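Local coordinates for protein GrgF (Penicillium sp. sh18, PDB 6LZH) that acts as a polyketide transferase in gregatin A biosynthesis, where the enzyme is linked to a Claisen-type condensation of two polyketide chains, at residues Ile227-Asp240 against Met255-His269. Numbering follows the deposited sequence.
Sequences ISPTPAMMVTPELD and MKEPKELDILKGKGH. With NA (sodium ion), chain C.
His269 donates from ND1 to OD2 of Asp240, 2.6 Å away, in the plane of the imidazole and on the syn lone pair of the carboxylate. CG of Asp240 stands anti to the backbone N (chi1 -162°), which brings the carboxylate to the ring edge with its plane turned 48° from the imidazole, and Cys243 N holds its other oxygen, OD1. Active-site Cys115, probably the nucleophile, touches the His269 side chain, consistent with a Cys-His-Asp triad in which the carboxylate orients the imidazole.

Backbone bonds join the parallel strands 232-237 and 259-264; Glu260, Asp262 and Leu264 each donate N-H to one residue of 227-240 and accept from the residue two further on, Asp262 N meeting Met234 O at 2.8 Å. This is the beta-alpha-beta unit closing one end of the alpha/beta hydrolase sheet: helix 245-254 makes the crossover, and both active-site residues sit on loops just beyond the strands' C-terminal ends.

In those loops, Glu238 is extended, so that OE1 takes the Gly266 N-H at 2.9 Å on its anti side and forms a longer salt bridge with Lys265 NZ (3.5 Å). Gly266, at positive phi, suits the type II turn 264-267. At the other end, Ser228 OG donates to Glu257 O at 2.7 Å.

Apolar side chains meet on both faces of the strand pair. On the face of Ala232 and Met234, the Met255 methyl CE lies 3.5 Å from Ala232 CB, whose small size permits this approach; on the face of Val235, CG1 of that residue meets Leu264 CD2 at 3.8 Å.

A sodium ion is bound by Asp262 OD1 and Ile263 O, both at 2.4 Å, with two waters; hard oxygen ligands, here one carboxylate and one carbonyl, suit this cation.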
loop_
_atom_site.group_PDB
_atom_site.type_symbol
_atom_site.label_atom_id
_atom_site.label_comp_id
_atom_site.label_asym_id
_atom_site.label_seq_id
_atom_site.Cartn_x
_atom_site.Cartn_y
_atom_site.Cartn_z
ATOM N N ILE A 227 -2.121 -16.783 0.308
ATOM C CA ILE A 227 -1.403 -17.513 -0.727
ATOM C C ILE A 227 -2.097 -18.840 -1.010
ATOM O O ILE A 227 -2.357 -19.190 -2.165
ATOM C CB ILE A 227 0.068 -17.700 -0.324
ATOM C CG1 ILE A 227 0.764 -16.335 -0.209
ATOM C CG2 ILE A 227 0.776 -18.636 -1.318
ATOM C CD1 ILE A 227 2.107 -16.391 0.506
ATOM N N SER A 228 -2.435 -19.583 0.036
ATOM C CA SER A 228 -3.043 -20.888 -0.189
ATOM C C SER A 228 -4.344 -20.714 -0.976
ATOM O O SER A 228 -5.126 -19.800 -0.692
ATOM C CB SER A 228 -3.313 -21.610 1.130
ATOM O OG SER A 228 -4.179 -22.720 0.943
ATOM N N PRO A 229 -4.639 -21.598 -1.938
ATOM C CA PRO A 229 -3.970 -22.893 -2.103
ATOM C C PRO A 229 -2.761 -22.949 -3.050
ATOM O O PRO A 229 -2.372 -24.067 -3.434
ATOM C CB PRO A 229 -5.096 -23.780 -2.628
ATOM C CG PRO A 229 -5.908 -22.831 -3.481
ATOM C CD PRO A 229 -5.834 -21.479 -2.795
ATOM N N THR A 230 -2.178 -21.803 -3.403
ATOM C CA THR A 230 -0.962 -21.796 -4.218
ATOM C C THR A 230 0.217 -22.333 -3.412
ATOM O O THR A 230 0.589 -21.724 -2.405
ATOM C CB THR A 230 -0.634 -20.384 -4.702
ATOM O OG1 THR A 230 -1.703 -19.878 -5.517
ATOM C CG2 THR A 230 0.681 -20.397 -5.500
ATOM N N PRO A 231 0.848 -23.435 -3.825
ATOM C CA PRO A 231 1.947 -24.002 -3.034
ATOM C C PRO A 231 3.090 -23.010 -2.864
ATOM O O PRO A 231 3.513 -22.356 -3.817
ATOM C CB PRO A 231 2.384 -25.221 -3.859
ATOM C CG PRO A 231 1.238 -25.527 -4.741
ATOM C CD PRO A 231 0.568 -24.226 -5.036
ATOM N N ALA A 232 3.602 -22.915 -1.637
ATOM C CA ALA A 232 4.624 -21.937 -1.295
ATOM C C ALA A 232 5.731 -22.591 -0.481
ATOM O O ALA A 232 5.468 -23.419 0.398
ATOM C CB ALA A 232 4.038 -20.762 -0.495
ATOM N N MET A 233 6.972 -22.227 -0.785
ATOM C CA MET A 233 8.121 -22.759 -0.075
ATOM C C MET A 233 8.936 -21.619 0.504
ATOM O O MET A 233 9.262 -20.661 -0.206
ATOM C CB MET A 233 8.996 -23.596 -1.002
ATOM C CG MET A 233 10.244 -24.052 -0.332
ATOM S SD MET A 233 11.172 -25.139 -1.461
ATOM C CE MET A 233 12.539 -25.593 -0.395
ATOM N N MET A 234 9.296 -21.727 1.776
ATOM C CA MET A 234 10.239 -20.788 2.354
ATOM C C MET A 234 11.569 -21.477 2.594
ATOM O O MET A 234 11.611 -22.624 3.069
ATOM C CB MET A 234 9.736 -20.205 3.674
ATOM C CG MET A 234 10.588 -19.008 4.100
ATOM S SD MET A 234 9.928 -18.248 5.586
ATOM C CE MET A 234 8.402 -17.515 4.987
ATOM N N VAL A 235 12.647 -20.761 2.292
ATOM C CA VAL A 235 14.013 -21.251 2.477
ATOM C C VAL A 235 14.722 -20.290 3.413
ATOM O O VAL A 235 15.061 -19.160 3.026
ATOM C CB VAL A 235 14.761 -21.388 1.149
ATOM C CG1 VAL A 235 16.193 -21.863 1.396
ATOM C CG2 VAL A 235 13.999 -22.346 0.241
ATOM N N THR A 236 14.936 -20.734 4.650
ATOM C CA THR A 236 15.310 -19.850 5.745
ATOM C C THR A 236 16.674 -20.268 6.279
ATOM O O THR A 236 16.817 -21.396 6.781
ATOM C CB THR A 236 14.251 -19.901 6.857
ATOM O OG1 THR A 236 13.034 -19.299 6.393
ATOM C CG2 THR A 236 14.722 -19.167 8.099
ATOM N N PRO A 237 17.695 -19.419 6.189
ATOM C CA PRO A 237 18.962 -19.739 6.848
ATOM C C PRO A 237 18.736 -19.826 8.349
ATOM O O PRO A 237 17.957 -19.056 8.914
ATOM C CB PRO A 237 19.874 -18.566 6.466
ATOM C CG PRO A 237 19.223 -17.939 5.218
ATOM C CD PRO A 237 17.743 -18.116 5.492
ATOM N N GLU A 238 19.379 -20.816 8.984
ATOM C CA GLU A 238 19.167 -21.034 10.417
ATOM C C GLU A 238 19.678 -19.864 11.246
ATOM O O GLU A 238 19.091 -19.530 12.285
ATOM C CB GLU A 238 19.840 -22.333 10.873
ATOM C CG GLU A 238 19.879 -22.538 12.405
ATOM C CD GLU A 238 20.748 -23.732 12.835
ATOM O OE1 GLU A 238 21.429 -24.340 11.984
ATOM O OE2 GLU A 238 20.769 -24.053 14.040
ATOM N N LEU A 239 20.745 -19.225 10.797
ATOM C CA LEU A 239 21.475 -18.229 11.568
ATOM C C LEU A 239 21.423 -16.866 10.890
ATOM O O LEU A 239 22.409 -16.118 10.875
ATOM C CB LEU A 239 22.921 -18.676 11.776
ATOM C CG LEU A 239 23.065 -20.075 12.388
ATOM C CD1 LEU A 239 24.554 -20.474 12.466
ATOM C CD2 LEU A 239 22.369 -20.144 13.765
ATOM N N ASP A 240 20.265 -16.526 10.321
ATOM C CA ASP A 240 20.100 -15.263 9.607
ATOM C C ASP A 240 19.933 -14.155 10.642
ATOM O O ASP A 240 18.909 -14.083 11.325
ATOM C CB ASP A 240 18.902 -15.317 8.650
ATOM C CG ASP A 240 18.958 -14.220 7.586
ATOM O OD1 ASP A 240 19.524 -13.126 7.876
ATOM O OD2 ASP A 240 18.440 -14.440 6.458
ATOM N N MET A 255 1.370 -18.348 7.251
ATOM C CA MET A 255 0.886 -18.914 6.005
ATOM C C MET A 255 0.047 -20.175 6.256
ATOM O O MET A 255 0.175 -20.859 7.278
ATOM C CB MET A 255 2.067 -19.231 5.076
ATOM C CG MET A 255 2.823 -17.965 4.646
ATOM S SD MET A 255 4.525 -18.273 4.124
ATOM C CE MET A 255 4.275 -19.319 2.700
ATOM N N LYS A 256 -0.822 -20.482 5.298
ATOM C CA LYS A 256 -1.597 -21.718 5.323
ATOM C C LYS A 256 -0.943 -22.803 4.464
ATOM O O LYS A 256 -0.131 -22.522 3.573
ATOM C CB LYS A 256 -3.019 -21.467 4.831
ATOM C CG LYS A 256 -3.884 -20.621 5.777
ATOM C CD LYS A 256 -5.083 -20.079 5.000
ATOM C CE LYS A 256 -6.359 -20.041 5.816
ATOM N NZ LYS A 256 -6.314 -19.014 6.892
ATOM N N GLU A 257 -1.327 -24.059 4.728
ATOM C CA GLU A 257 -0.968 -25.160 3.834
ATOM C C GLU A 257 -1.685 -24.976 2.498
ATOM O O GLU A 257 -2.786 -24.426 2.458
ATOM C CB GLU A 257 -1.352 -26.512 4.447
ATOM C CG GLU A 257 -0.547 -26.925 5.696
ATOM C CD GLU A 257 0.919 -27.143 5.393
ATOM O OE1 GLU A 257 1.252 -27.448 4.217
ATOM O OE2 GLU A 257 1.734 -27.023 6.334
ATOM N N PRO A 258 -1.094 -25.441 1.383
ATOM C CA PRO A 258 0.186 -26.160 1.305
ATOM C C PRO A 258 1.401 -25.227 1.352
ATOM O O PRO A 258 1.548 -24.312 0.538
ATOM C CB PRO A 258 0.095 -26.888 -0.043
ATOM C CG PRO A 258 -0.749 -25.970 -0.901
ATOM C CD PRO A 258 -1.711 -25.263 0.055
ATOM N N LYS A 259 2.277 -25.475 2.316
ATOM C CA LYS A 259 3.471 -24.664 2.489
ATOM C C LYS A 259 4.584 -25.579 2.956
ATOM O O LYS A 259 4.336 -26.537 3.684
ATOM C CB LYS A 259 3.261 -23.521 3.493
ATOM C CG LYS A 259 2.926 -24.018 4.899
ATOM C CD LYS A 259 2.602 -22.876 5.851
ATOM C CE LYS A 259 2.392 -23.408 7.275
ATOM N NZ LYS A 259 2.169 -22.289 8.233
ATOM N N GLU A 260 5.800 -25.308 2.504
ATOM C CA GLU A 260 6.929 -26.162 2.845
ATOM C C GLU A 260 8.122 -25.313 3.243
ATOM O O GLU A 260 8.401 -24.280 2.625
ATOM C CB GLU A 260 7.310 -27.089 1.672
ATOM C CG GLU A 260 6.164 -27.999 1.235
ATOM C CD GLU A 260 6.566 -28.977 0.135
ATOM O OE1 GLU A 260 7.783 -29.186 -0.067
ATOM O OE2 GLU A 260 5.650 -29.537 -0.513
ATOM N N LEU A 261 8.829 -25.762 4.276
ATOM C CA LEU A 261 9.939 -25.026 4.865
ATOM C C LEU A 261 11.234 -25.806 4.705
ATOM O O LEU A 261 11.292 -26.992 5.048
ATOM C CB LEU A 261 9.695 -24.773 6.356
ATOM C CG LEU A 261 10.836 -24.081 7.110
ATOM C CD1 LEU A 261 11.059 -22.644 6.593
ATOM C CD2 LEU A 261 10.533 -24.071 8.607
ATOM N N ASP A 262 12.278 -25.133 4.229
ATOM C CA ASP A 262 13.641 -25.664 4.272
ATOM C C ASP A 262 14.497 -24.734 5.116
ATOM O O ASP A 262 14.542 -23.530 4.853
ATOM C CB ASP A 262 14.231 -25.791 2.864
ATOM C CG ASP A 262 15.603 -26.438 2.870
ATOM O OD1 ASP A 262 15.935 -27.075 3.898
ATOM O OD2 ASP A 262 16.325 -26.326 1.855
ATOM N N ILE A 263 15.148 -25.278 6.143
ATOM C CA ILE A 263 16.103 -24.528 6.957
ATOM C C ILE A 263 17.501 -24.805 6.432
ATOM O O ILE A 263 17.905 -25.968 6.338
ATOM C CB ILE A 263 16.011 -24.929 8.443
ATOM C CG1 ILE A 263 14.593 -24.750 8.975
ATOM C CG2 ILE A 263 17.019 -24.119 9.267
ATOM C CD1 ILE A 263 14.192 -23.307 9.164
ATOM N N LEU A 264 18.273 -23.751 6.150
ATOM C CA LEU A 264 19.662 -23.946 5.712
ATOM C C LEU A 264 20.531 -24.003 6.963
ATOM O O LEU A 264 20.897 -22.970 7.528
ATOM C CB LEU A 264 20.109 -22.839 4.773
ATOM C CG LEU A 264 19.256 -22.594 3.524
ATOM C CD1 LEU A 264 19.924 -21.555 2.642
ATOM C CD2 LEU A 264 19.044 -23.891 2.748
ATOM N N LYS A 265 20.874 -25.220 7.378
ATOM C CA LYS A 265 21.556 -25.426 8.653
ATOM C C LYS A 265 22.919 -24.738 8.666
ATOM O O LYS A 265 23.711 -24.881 7.733
ATOM C CB LYS A 265 21.710 -26.923 8.916
ATOM C CG LYS A 265 20.495 -27.570 9.585
ATOM C CD LYS A 265 20.482 -27.283 11.094
ATOM C CE LYS A 265 19.101 -27.492 11.726
ATOM N NZ LYS A 265 18.416 -26.194 12.050
ATOM N N GLY A 266 23.181 -23.973 9.721
ATOM C CA GLY A 266 24.473 -23.341 9.895
ATOM C C GLY A 266 24.730 -22.115 9.048
ATOM O O GLY A 266 25.849 -21.588 9.077
ATOM N N LYS A 267 23.745 -21.626 8.307
ATOM C CA LYS A 267 23.977 -20.564 7.342
ATOM C C LYS A 267 23.288 -19.281 7.770
ATOM O O LYS A 267 22.221 -19.304 8.400
ATOM C CB LYS A 267 23.485 -20.972 5.950
ATOM C CG LYS A 267 24.087 -22.286 5.441
ATOM C CD LYS A 267 25.610 -22.241 5.449
ATOM C CE LYS A 267 26.186 -23.554 4.942
ATOM N NZ LYS A 267 27.675 -23.517 4.905
ATOM N N GLY A 268 23.918 -18.162 7.414
ATOM C CA GLY A 268 23.351 -16.844 7.595
ATOM C C GLY A 268 22.686 -16.346 6.329
ATOM O O GLY A 268 22.372 -17.117 5.415
ATOM N N HIS A 269 22.509 -15.020 6.259
ATOM C CA HIS A 269 21.657 -14.420 5.236
ATOM C C HIS A 269 22.212 -14.620 3.839
ATOM O O HIS A 269 21.448 -14.749 2.876
ATOM C CB HIS A 269 21.485 -12.923 5.484
ATOM C CG HIS A 269 20.453 -12.296 4.600
ATOM N ND1 HIS A 269 19.135 -12.708 4.587
ATOM C CD2 HIS A 269 20.547 -11.298 3.689
ATOM C CE1 HIS A 269 18.464 -11.990 3.703
ATOM N NE2 HIS A 269 19.293 -11.116 3.158
HETATM NA NA NA C . 17.834 -28.035 5.086
HETATM O O HOH W 1 -1.125 -19.207 2.881
HETATM O O HOH W 2 -0.035 -22.012 0.100
HETATM O O HOH W 3 23.050 -13.517 8.625
HETATM O O HOH W 4 18.694 -27.628 2.797
HETATM O O HOH W 5 20.550 -27.691 5.492
#